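Local atomic coordinates of putative Chlorite dismutase TA0507 (Thermoplasma acidophilum, PDB entry 3DTZ), a protein that is of unknown function but belongs to the chlorite dismutase family, and so probably binds heme and has oxidoreductase activity. Residues D[28-34]-D[105-111]; D[68-74]-D[228-234]; D[115-121]-D[180-185]. One frame throughout, in Å; residues are numbered along the deposited sequence.

Contact 1 of 3, residues D[28-34]-D[105-111]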
loop_
_atom_site.group_PDB
_atom_site.type_symbol
_atom_site.label_atom_id
_atom_site.label_comp_id
_atom_site.label_asym_id
_atom_site.label_seq_id
_atom_site.Cartn_x
_atom_site.Cartn_y
_atom_site.Cartn_z
ATOM N N VAL D 28 1.327 21.740 -0.643
ATOM C CA VAL D 28 -0.063 21.358 -0.832
ATOM C C VAL D 28 -0.317 20.282 0.242
ATOM O O VAL D 28 0.450 19.328 0.339
ATOM C CB VAL D 28 -0.300 20.775 -2.237
ATOM C CG1 VAL D 28 -1.754 20.328 -2.376
ATOM C CG2 VAL D 28 0.065 21.856 -3.347
ATOM N N LEU D 29 -1.380 20.461 1.019
ATOM C CA LEU D 29 -1.778 19.506 2.076
ATOM C C LEU D 29 -3.219 19.091 1.822
ATOM O O LEU D 29 -4.038 19.930 1.452
ATOM C CB LEU D 29 -1.712 20.155 3.478
ATOM C CG LEU D 29 -0.497 21.022 3.854
ATOM C CD1 LEU D 29 -0.669 21.541 5.292
ATOM C CD2 LEU D 29 0.812 20.209 3.687
ATOM N N SER D 30 -3.541 17.825 2.053
ATOM C CA SER D 30 -4.948 17.421 2.013
ATOM C C SER D 30 -5.316 16.637 3.277
ATOM O O SER D 30 -4.451 15.999 3.889
ATOM C CB SER D 30 -5.267 16.649 0.736
ATOM O OG SER D 30 -4.593 15.393 0.703
ATOM N N TYR D 31 -6.574 16.770 3.693
ATOM C CA TYR D 31 -7.056 16.162 4.923
ATOM C C TYR D 31 -8.416 15.561 4.708
ATOM O O TYR D 31 -9.211 16.058 3.904
ATOM C CB TYR D 31 -7.165 17.219 6.041
ATOM C CG TYR D 31 -5.836 17.654 6.598
ATOM C CD1 TYR D 31 -5.095 18.682 5.962
ATOM C CD2 TYR D 31 -5.302 17.042 7.719
ATOM C CE1 TYR D 31 -3.842 19.081 6.444
ATOM C CE2 TYR D 31 -4.043 17.433 8.229
ATOM C CZ TYR D 31 -3.336 18.451 7.588
ATOM O OH TYR D 31 -2.121 18.823 8.077
ATOM N N ARG D 32 -8.700 14.526 5.487
ATOM C CA ARG D 32 -9.974 13.861 5.444
ATOM C C ARG D 32 -10.519 13.795 6.852
ATOM O O ARG D 32 -9.842 13.299 7.772
ATOM C CB ARG D 32 -9.810 12.455 4.898
ATOM C CG ARG D 32 -11.164 11.733 4.623
ATOM C CD ARG D 32 -10.939 10.351 4.043
ATOM N NE ARG D 32 -10.245 9.479 4.948
ATOM C CZ ARG D 32 -8.941 9.171 4.805
ATOM N NH1 ARG D 32 -8.197 9.618 3.746
ATOM N NH2 ARG D 32 -8.387 8.390 5.693
ATOM N N LEU D 33 -11.754 14.274 7.005
ATOM C CA LEU D 33 -12.468 14.179 8.286
ATOM C C LEU D 33 -12.630 12.721 8.729
ATOM O O LEU D 33 -12.993 11.847 7.928
ATOM C CB LEU D 33 -13.852 14.860 8.184
ATOM C CG LEU D 33 -13.826 16.368 7.917
ATOM C CD1 LEU D 33 -15.260 16.868 7.884
ATOM C CD2 LEU D 33 -13.056 17.105 9.038
ATOM N N LEU D 34 -12.325 12.460 10.002
ATOM C CA LEU D 34 -12.435 11.114 10.572
ATOM C C LEU D 34 -13.856 10.567 10.497
ATOM O O LEU D 34 -14.814 11.274 10.759
ATOM C CB LEU D 34 -11.958 11.097 12.030
ATOM C CG LEU D 34 -10.444 11.364 12.161
ATOM C CD1 LEU D 34 -10.054 11.374 13.635
ATOM C CD2 LEU D 34 -9.644 10.334 11.388
ATOM N N ILE D 105 -9.830 16.142 14.498
ATOM C CA ILE D 105 -10.986 15.719 13.691
ATOM C C ILE D 105 -10.670 15.081 12.336
ATOM O O ILE D 105 -11.589 14.733 11.589
ATOM C CB ILE D 105 -11.975 16.908 13.439
ATOM C CG1 ILE D 105 -11.280 18.038 12.667
ATOM C CG2 ILE D 105 -12.553 17.384 14.788
ATOM C CD1 ILE D 105 -12.226 19.067 12.052
ATOM N N ALA D 106 -9.398 15.019 11.960
ATOM C CA ALA D 106 -9.066 14.622 10.587
ATOM C C ALA D 106 -7.674 14.027 10.485
ATOM O O ALA D 106 -6.862 14.186 11.392
ATOM C CB ALA D 106 -9.141 15.835 9.675
ATOM N N VAL D 107 -7.409 13.333 9.387
ATOM C CA VAL D 107 -6.051 12.853 9.115
ATOM C C VAL D 107 -5.565 13.405 7.773
ATOM O O VAL D 107 -6.374 13.668 6.889
ATOM C CB VAL D 107 -6.009 11.304 9.096
ATOM C CG1 VAL D 107 -6.795 10.745 7.926
ATOM C CG2 VAL D 107 -4.562 10.810 9.096
ATOM N N SER D 108 -4.263 13.595 7.623
ATOM C CA SER D 108 -3.770 14.097 6.347
ATOM C C SER D 108 -3.688 12.965 5.363
ATOM O O SER D 108 -3.237 11.864 5.702
ATOM C CB SER D 108 -2.417 14.773 6.491
ATOM O OG SER D 108 -1.977 15.314 5.243
ATOM N N SER D 109 -4.122 13.233 4.135
ATOM C CA SER D 109 -4.017 12.237 3.072
ATOM C C SER D 109 -2.894 12.524 2.057
ATOM O O SER D 109 -2.557 11.646 1.239
ATOM C CB SER D 109 -5.371 12.121 2.366
ATOM O OG SER D 109 -5.761 13.401 1.908
ATOM N N PHE D 110 -2.292 13.714 2.126
ATOM C CA PHE D 110 -1.176 14.061 1.230
ATOM C C PHE D 110 -0.463 15.290 1.758
ATOM O O PHE D 110 -1.092 16.187 2.322
ATOM C CB PHE D 110 -1.718 14.459 -0.172
ATOM C CG PHE D 110 -0.625 14.858 -1.139
ATOM C CD1 PHE D 110 0.118 13.866 -1.792
ATOM C CD2 PHE D 110 -0.345 16.203 -1.396
ATOM C CE1 PHE D 110 1.148 14.219 -2.688
ATOM C CE2 PHE D 110 0.677 16.585 -2.291
ATOM C CZ PHE D 110 1.423 15.604 -2.938
ATOM N N SER D 111 0.848 15.346 1.561
ATOM C CA SER D 111 1.534 16.628 1.713
ATOM C C SER D 111 2.726 16.692 0.772
ATOM O O SER D 111 3.331 15.662 0.426
ATOM C CB SER D 111 1.966 16.863 3.172
ATOM O OG SER D 111 3.059 16.011 3.526
#
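Tyr31 lays one face of its ring against Ser108, its partner in a non-hydrogen-bonded pair of antiparallel strands. Its CB starts 3.7 Å from Val107 O. With CG anti to the carbonyl carbon (chi1 -74°), the ring comes to lie over Ser108: CD2 runs beside Ser108 CA, and CE2 lies 3.6 Å from Ser108 CB, which stands over the rim of the ring in a CH-pi contact. Past CZ, the OH leaves the strand pair to bond Gln99 of helix 88-102.

Ser30 works on the opposite face of the sheet. Its OG is 2.6 Å from Ser109 OG in a hydroxyl-hydroxyl hydrogen bond, and Ser109 OG also binds Ser77. Ser30 O takes two donors: Ser108 OG at 2.9 Å, nearly in line with C=O, and Ser109 N at 2.8 Å, from well above the carbonyl plane. Ser108 OG is bonded as well to Thr75 of a second subunit.

Farther along, Arg32 and Val107 form a hydrogen-bonded pair, and Val107 CG1 lies over one face of the guanidinium, 3.6 Å from NH2. Salt-bridged to Glu35 and bonded to Asp76 O, that group is held from beyond the strands. Leu33 CD2 meets Ile105 CD1 at 3.7 Å, the two side chains running side by side.

Between Ser30 and Tyr31 the register slips by one residue at Ser109, a beta bulge in the pairing of first and last strands of a ferredoxin-like beta-alpha-beta-beta-alpha-beta unit.

Contact 2 of 3, residues D[68-74]-D[228-234]; sequences HIYRSYR and ILLGRLV
His68 brings its CB near Leu233 CD1, where strand 64-72 runs past strand 229-234, antiparallel to it with the short axes at 120°. Next, Ile69 CG2 packs on Val234 CG1 at 3.8 Å, while a water spans from Ile69 N to Val234 O. Tyr70 turns the edge of its ring to the opposite backbone, CD2 lying 3.3 Å from Leu233 N, and CE2 rests on Leu233 CD1. Its CB presses on Gly231, where there is no room for a side chain. Beyond the strands the ring stacks on Phe140.

Arg71 and Arg232 are joined by a reciprocal pair of backbone bonds, and their side chains run alongside each other. Bent at chi3 (67°), Arg71 sets NH1 over the centre of the Arg232 guanidinium, 3.8 Å from CZ; a water links the same NH1 to Leu233 O. Ser72 OG donates to Arg74 O and accepts from a water that in turn accepts from Leu230 N.

Tyr73 N gives a nearly linear bond to Leu230 O (3.2 Å), and its ring CD1 lies 3.8 Å from Leu230 CG. Arg74 crosses Leu229 at about a right angle, CD against CD2, and its NH1 reaches Ile228 O at 3.0 Å from above the carbonyl plane. The same NH1 forms a salt bridge with Asp191 of a third subunit. An alanine here is likely to leave Ile228 O without this donor and that aspartate without its mate.

The paired arginines have acids too, Arg71 with Glu96 of that third subunit and Arg232 with its Asp89. Their close approach is thus probably paid for by carboxylates across the interface, which ties this strand pair to subunit assembly.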
loop_
_atom_site.group_PDB
_atom_site.type_symbol
_atom_site.label_atom_id
_atom_site.label_comp_id
_atom_site.label_asym_id
_atom_site.label_seq_id
_atom_site.Cartn_x
_atom_site.Cartn_y
_atom_site.Cartn_z
ATOM N N HIS D 68 -4.862 29.334 -0.174
ATOM C CA HIS D 68 -6.198 29.047 -0.712
ATOM C C HIS D 68 -6.680 27.686 -0.190
ATOM O O HIS D 68 -5.877 26.780 -0.009
ATOM C CB HIS D 68 -6.182 29.050 -2.243
ATOM C CG HIS D 68 -5.664 30.330 -2.836
ATOM N ND1 HIS D 68 -6.256 31.549 -2.592
ATOM C CD2 HIS D 68 -4.629 30.577 -3.678
ATOM C CE1 HIS D 68 -5.582 32.501 -3.222
ATOM N NE2 HIS D 68 -4.586 31.936 -3.881
ATOM N N ILE D 69 -7.988 27.565 -0.014
ATOM C CA ILE D 69 -8.606 26.315 0.444
ATOM C C ILE D 69 -9.460 25.777 -0.722
ATOM O O ILE D 69 -10.084 26.578 -1.423
ATOM C CB ILE D 69 -9.497 26.551 1.706
ATOM C CG1 ILE D 69 -8.689 27.279 2.793
ATOM C CG2 ILE D 69 -9.972 25.181 2.236
ATOM C CD1 ILE D 69 -9.512 27.788 3.967
ATOM N N TYR D 70 -9.499 24.452 -0.908
ATOM C CA TYR D 70 -10.313 23.819 -1.953
ATOM C C TYR D 70 -11.116 22.652 -1.384
ATOM O O TYR D 70 -10.628 21.902 -0.536
ATOM C CB TYR D 70 -9.436 23.262 -3.078
ATOM C CG TYR D 70 -8.624 24.337 -3.719
ATOM C CD1 TYR D 70 -7.366 24.678 -3.205
ATOM C CD2 TYR D 70 -9.140 25.059 -4.793
ATOM C CE1 TYR D 70 -6.622 25.729 -3.772
ATOM C CE2 TYR D 70 -8.415 26.107 -5.375
ATOM C CZ TYR D 70 -7.154 26.422 -4.867
ATOM O OH TYR D 70 -6.431 27.428 -5.435
ATOM N N ARG D 71 -12.347 22.529 -1.863
ATOM C CA ARG D 71 -13.153 21.316 -1.693
ATOM C C ARG D 71 -12.562 20.272 -2.639
ATOM O O ARG D 71 -11.974 20.627 -3.661
ATOM C CB ARG D 71 -14.599 21.609 -2.106
ATOM C CG ARG D 71 -15.282 22.677 -1.211
ATOM C CD ARG D 71 -16.355 23.462 -1.959
ATOM N NE ARG D 71 -17.512 22.628 -2.331
ATOM C CZ ARG D 71 -18.510 23.066 -3.090
ATOM N NH1 ARG D 71 -18.502 24.329 -3.558
ATOM N NH2 ARG D 71 -19.534 22.256 -3.364
ATOM N N SER D 72 -12.704 18.996 -2.295
ATOM C CA SER D 72 -12.047 17.933 -3.023
ATOM C C SER D 72 -13.042 17.067 -3.748
ATOM O O SER D 72 -14.020 16.617 -3.146
ATOM C CB SER D 72 -11.231 17.071 -2.030
ATOM O OG SER D 72 -10.872 15.786 -2.563
ATOM N N TYR D 73 -12.763 16.786 -5.018
ATOM C CA TYR D 73 -13.525 15.809 -5.770
ATOM C C TYR D 73 -13.236 14.350 -5.328
ATOM O O TYR D 73 -14.084 13.481 -5.489
ATOM C CB TYR D 73 -13.286 15.983 -7.277
ATOM C CG TYR D 73 -14.093 17.112 -7.870
ATOM C CD1 TYR D 73 -13.634 18.430 -7.820
ATOM C CD2 TYR D 73 -15.352 16.871 -8.428
ATOM C CE1 TYR D 73 -14.409 19.486 -8.370
ATOM C CE2 TYR D 73 -16.136 17.922 -8.959
ATOM C CZ TYR D 73 -15.639 19.218 -8.935
ATOM O OH TYR D 73 -16.383 20.265 -9.441
ATOM N N ARG D 74 -12.070 14.082 -4.757
ATOM C CA ARG D 74 -11.739 12.712 -4.339
ATOM C C ARG D 74 -12.324 12.446 -2.975
ATOM O O ARG D 74 -12.262 13.314 -2.110
ATOM C CB ARG D 74 -10.224 12.584 -4.197
ATOM C CG ARG D 74 -9.449 12.771 -5.487
ATOM C CD ARG D 74 -7.929 12.932 -5.125
ATOM N NE ARG D 74 -7.379 11.667 -4.635
ATOM C CZ ARG D 74 -6.638 10.827 -5.349
ATOM N NH1 ARG D 74 -6.300 11.103 -6.615
ATOM N NH2 ARG D 74 -6.222 9.713 -4.794
ATOM N N ILE D 228 -3.394 12.552 -8.244
ATOM C CA ILE D 228 -3.778 13.822 -8.820
ATOM C C ILE D 228 -4.929 14.386 -7.987
ATOM O O ILE D 228 -6.002 13.764 -7.875
ATOM C CB ILE D 228 -4.174 13.693 -10.319
ATOM C CG1 ILE D 228 -2.988 13.155 -11.128
ATOM C CG2 ILE D 228 -4.678 15.047 -10.869
ATOM C CD1 ILE D 228 -3.151 13.286 -12.672
ATOM N N LEU D 229 -4.691 15.549 -7.386
ATOM C CA LEU D 229 -5.688 16.230 -6.568
ATOM C C LEU D 229 -6.434 17.243 -7.435
ATOM O O LEU D 229 -5.813 17.994 -8.167
ATOM C CB LEU D 229 -5.010 16.970 -5.421
ATOM C CG LEU D 229 -4.149 16.123 -4.455
ATOM C CD1 LEU D 229 -3.718 16.945 -3.301
ATOM C CD2 LEU D 229 -4.923 14.925 -3.970
ATOM N N LEU D 230 -7.762 17.226 -7.368
ATOM C CA LEU D 230 -8.583 18.200 -8.102
ATOM C C LEU D 230 -9.479 18.850 -7.082
ATOM O O LEU D 230 -10.245 18.158 -6.396
ATOM C CB LEU D 230 -9.440 17.488 -9.159
ATOM C CG LEU D 230 -10.458 18.358 -9.896
ATOM C CD1 LEU D 230 -9.740 19.427 -10.731
ATOM C CD2 LEU D 230 -11.396 17.512 -10.776
ATOM N N GLY D 231 -9.376 20.179 -6.994
ATOM C CA GLY D 231 -10.090 20.961 -6.006
ATOM C C GLY D 231 -10.955 22.065 -6.599
ATOM O O GLY D 231 -10.709 22.543 -7.719
ATOM N N ARG D 232 -11.980 22.448 -5.837
ATOM C CA ARG D 232 -12.895 23.532 -6.199
ATOM C C ARG D 232 -12.684 24.621 -5.140
ATOM O O ARG D 232 -12.804 24.354 -3.936
ATOM C CB ARG D 232 -14.340 23.018 -6.208
ATOM C CG ARG D 232 -15.441 24.125 -6.081
ATOM C CD ARG D 232 -15.659 24.941 -7.322
ATOM N NE ARG D 232 -16.683 25.947 -6.995
ATOM C CZ ARG D 232 -18.004 25.747 -7.012
ATOM N NH1 ARG D 232 -18.528 24.593 -7.422
ATOM N NH2 ARG D 232 -18.813 26.736 -6.647
ATOM N N LEU D 233 -12.280 25.808 -5.579
ATOM C CA LEU D 233 -12.004 26.912 -4.655
ATOM C C LEU D 233 -13.168 27.158 -3.671
ATOM O O LEU D 233 -14.352 27.218 -4.072
ATOM C CB LEU D 233 -11.716 28.213 -5.449
ATOM C CG LEU D 233 -11.308 29.427 -4.625
ATOM C CD1 LEU D 233 -9.879 29.237 -4.063
ATOM C CD2 LEU D 233 -11.412 30.647 -5.528
ATOM N N VAL D 234 -12.827 27.366 -2.394
ATOM C CA VAL D 234 -13.834 27.632 -1.363
ATOM C C VAL D 234 -13.318 28.670 -0.346
ATOM O O VAL D 234 -12.140 28.690 -0.004
ATOM C CB VAL D 234 -14.259 26.314 -0.627
ATOM C CG1 VAL D 234 -13.102 25.734 0.178
ATOM C CG2 VAL D 234 -15.533 26.564 0.259
HETATM O O HOH W 1 -9.650 29.857 0.076
HETATM O O HOH W 2 -16.896 26.642 -3.222
HETATM O O HOH W 3 -9.168 16.006 -4.790
#

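Contact 3 of 3, residues D[115-121]-D[180-185]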
loop_
_atom_site.group_PDB
_atom_site.type_symbol
_atom_site.label_atom_id
_atom_site.label_comp_id
_atom_site.label_asym_id
_atom_site.label_seq_id
_atom_site.Cartn_x
_atom_site.Cartn_y
_atom_site.Cartn_z
ATOM N N ILE D 115 9.739 23.803 -4.453
ATOM C CA ILE D 115 10.246 25.156 -4.729
ATOM C C ILE D 115 9.833 25.540 -6.131
ATOM O O ILE D 115 10.098 24.794 -7.054
ATOM C CB ILE D 115 11.798 25.159 -4.649
ATOM C CG1 ILE D 115 12.253 24.836 -3.229
ATOM C CG2 ILE D 115 12.377 26.518 -5.041
ATOM C CD1 ILE D 115 13.310 23.748 -3.242
ATOM N N TYR D 116 9.222 26.707 -6.321
ATOM C CA TYR D 116 8.804 27.108 -7.672
ATOM C C TYR D 116 10.010 27.269 -8.630
ATOM O O TYR D 116 11.017 27.876 -8.268
ATOM C CB TYR D 116 8.063 28.459 -7.627
ATOM C CG TYR D 116 6.680 28.384 -7.036
ATOM C CD1 TYR D 116 5.591 27.926 -7.789
ATOM C CD2 TYR D 116 6.464 28.771 -5.706
ATOM C CE1 TYR D 116 4.289 27.855 -7.201
ATOM C CE2 TYR D 116 5.195 28.724 -5.110
ATOM C CZ TYR D 116 4.113 28.278 -5.864
ATOM O OH TYR D 116 2.880 28.227 -5.267
ATOM N N ASP D 117 9.878 26.733 -9.848
ATOM C CA ASP D 117 10.790 27.051 -10.923
ATOM C C ASP D 117 10.233 28.316 -11.601
ATOM O O ASP D 117 9.215 28.264 -12.296
ATOM C CB ASP D 117 10.865 25.882 -11.911
ATOM C CG ASP D 117 11.747 26.187 -13.120
ATOM O OD1 ASP D 117 12.354 27.285 -13.188
ATOM O OD2 ASP D 117 11.823 25.302 -14.012
ATOM N N GLU D 118 10.880 29.453 -11.385
ATOM C CA GLU D 118 10.349 30.716 -11.962
ATOM C C GLU D 118 10.802 30.967 -13.398
ATOM O O GLU D 118 10.393 31.955 -14.015
ATOM C CB GLU D 118 10.729 31.901 -11.081
ATOM C CG GLU D 118 10.256 31.734 -9.639
ATOM C CD GLU D 118 10.662 32.884 -8.729
ATOM O OE1 GLU D 118 10.527 34.070 -9.132
ATOM O OE2 GLU D 118 11.127 32.577 -7.607
ATOM N N SER D 119 11.654 30.102 -13.947
ATOM C CA SER D 119 12.219 30.395 -15.259
ATOM C C SER D 119 11.188 30.563 -16.397
ATOM O O SER D 119 11.376 31.453 -17.233
ATOM C CB SER D 119 13.375 29.448 -15.634
ATOM O OG SER D 119 12.925 28.114 -15.764
ATOM N N PRO D 120 10.087 29.755 -16.427
ATOM C CA PRO D 120 9.068 29.991 -17.486
ATOM C C PRO D 120 8.407 31.361 -17.388
ATOM O O PRO D 120 8.071 31.950 -18.410
ATOM C CB PRO D 120 7.994 28.914 -17.227
ATOM C CG PRO D 120 8.571 27.967 -16.318
ATOM C CD PRO D 120 9.720 28.592 -15.587
ATOM N N TYR D 121 8.259 31.875 -16.169
ATOM C CA TYR D 121 7.688 33.217 -15.973
ATOM C C TYR D 121 8.703 34.264 -16.366
ATOM O O TYR D 121 8.393 35.182 -17.165
ATOM C CB TYR D 121 7.204 33.400 -14.497
ATOM C CG TYR D 121 5.915 32.653 -14.241
ATOM C CD1 TYR D 121 5.919 31.267 -13.982
ATOM C CD2 TYR D 121 4.681 33.315 -14.301
ATOM C CE1 TYR D 121 4.705 30.560 -13.789
ATOM C CE2 TYR D 121 3.489 32.625 -14.114
ATOM C CZ TYR D 121 3.506 31.264 -13.866
ATOM O OH TYR D 121 2.312 30.624 -13.701
ATOM N N ARG D 180 -3.292 28.751 -15.400
ATOM C CA ARG D 180 -2.042 29.221 -14.803
ATOM C C ARG D 180 -1.277 28.008 -14.369
ATOM O O ARG D 180 -1.772 27.237 -13.556
ATOM C CB ARG D 180 -2.265 30.138 -13.602
ATOM C CG ARG D 180 -3.244 31.216 -13.963
ATOM C CD ARG D 180 -2.991 32.477 -13.229
ATOM N NE ARG D 180 -3.749 32.565 -12.000
ATOM C CZ ARG D 180 -4.854 33.301 -11.842
ATOM N NH1 ARG D 180 -5.370 33.997 -12.832
ATOM N NH2 ARG D 180 -5.442 33.317 -10.672
ATOM N N SER D 181 -0.057 27.890 -14.891
ATOM C CA SER D 181 0.774 26.706 -14.672
ATOM C C SER D 181 1.987 27.016 -13.809
ATOM O O SER D 181 2.667 28.027 -14.026
ATOM C CB SER D 181 1.241 26.168 -16.024
ATOM O OG SER D 181 2.085 25.049 -15.862
ATOM N N TYR D 182 2.274 26.124 -12.849
ATOM C CA TYR D 182 3.445 26.260 -12.001
ATOM C C TYR D 182 4.173 24.919 -11.876
ATOM O O TYR D 182 3.577 23.917 -11.434
ATOM C CB TYR D 182 3.048 26.730 -10.599
ATOM C CG TYR D 182 2.135 27.924 -10.538
ATOM C CD1 TYR D 182 2.647 29.226 -10.545
ATOM C CD2 TYR D 182 0.762 27.758 -10.424
ATOM C CE1 TYR D 182 1.797 30.335 -10.462
ATOM C CE2 TYR D 182 -0.091 28.864 -10.340
ATOM C CZ TYR D 182 0.441 30.138 -10.363
ATOM O OH TYR D 182 -0.419 31.204 -10.292
ATOM N N THR D 183 5.443 24.917 -12.256
ATOM C CA THR D 183 6.318 23.776 -12.051
ATOM C C THR D 183 7.138 24.036 -10.797
ATOM O O THR D 183 7.714 25.130 -10.619
ATOM C CB THR D 183 7.273 23.562 -13.253
ATOM O OG1 THR D 183 6.495 23.235 -14.417
ATOM C CG2 THR D 183 8.214 22.416 -12.966
ATOM N N THR D 184 7.190 23.039 -9.927
ATOM C CA THR D 184 7.929 23.193 -8.688
ATOM C C THR D 184 8.829 21.965 -8.556
ATOM O O THR D 184 8.482 20.875 -9.069
ATOM C CB THR D 184 7.003 23.328 -7.434
ATOM O OG1 THR D 184 6.467 22.040 -7.060
ATOM C CG2 THR D 184 5.871 24.364 -7.657
ATOM N N TYR D 185 9.960 22.149 -7.891
ATOM C CA TYR D 185 10.924 21.059 -7.760
ATOM C C TYR D 185 11.140 20.632 -6.324
ATOM O O TYR D 185 11.086 21.444 -5.398
ATOM C CB TYR D 185 12.237 21.347 -8.468
ATOM C CG TYR D 185 13.009 22.555 -8.013
ATOM C CD1 TYR D 185 12.757 23.833 -8.568
ATOM C CD2 TYR D 185 14.035 22.438 -7.067
ATOM C CE1 TYR D 185 13.496 24.965 -8.157
ATOM C CE2 TYR D 185 14.782 23.573 -6.652
ATOM C CZ TYR D 185 14.516 24.816 -7.205
ATOM O OH TYR D 185 15.267 25.917 -6.783
HETATM O O HOH W 4 6.595 27.500 -13.074
HETATM O O HOH W 5 1.065 29.745 -16.668
#
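Ile115 and Tyr185 form a hydrogen-bonded antiparallel pair in which the tyrosine ring folds over the isoleucine. Tyr185 CG sits between its own backbone N and carbonyl carbon (chi1 60°), a turn that swings the ring across the neighbouring strand instead of along its own. Ile115 CB then lies over the ring face, 3.8 Å from the centroid; CG2 touches CZ at 3.5 Å, and CD1 reaches the neighbouring ring atom CE2. Ser207 of a second subunit packs on both residues.

Tyr116 runs alongside Thr184, CD1 against CG2. Its ring edge meets Tyr182, CE1 lying 3.8 Å from Tyr182 CB, and the rings make an offset edge-to-face pair with planes at 70°. Tyr116 OH goes on to Ser84 and Thr26. Thr184 turns OG1 to Val195 O and Ser114, leaving CG2 for the tyrosine.

This pairing joins the last strand of one ferredoxin-like half to a strand of the other, as in the two-half fold of the chlorite dismutase family.

Asp117 N gives a straight bond to Thr183 O. With CG anti to its N (chi1 176°), the carboxylate is held toward the following turn, and OD1 accepts from Ser119 N at 3.0 Å, a capping bond to the start of helix 119-122. A water joins Asp117 O to Thr183 N.

From that helix Tyr121 reaches back to the strand. Its OH donates to Ser181 O at 2.6 Å, from above the carbonyl plane, and lies over one face of Tyr182, 3.3 Å from CE1. The two rings are nearly parallel but slid apart, and Tyr182 OH is taken by Ser131 and Glu199.

All three contacts belong to one curled antiparallel sheet. Contact 1 pairs two strands within the first ferredoxin-like half, whereas contacts 2 and 3 are the two seams where that half meets the second. Strand 106-116 serves both contact 1 and contact 3, whose centres lie about 25 Å apart. Contacts 1 and 2, with centres about 12 Å apart, touch where Leu229 CD1 packs on Phe110 CD2 at 3.9 Å. Contacts 2 and 3 lie on opposite sides of the chain's centre and do not touch; their nearest atoms are about 7 Å apart. Contacts 1 and 2 share a third subunit; contacts 1 and 3 share a second.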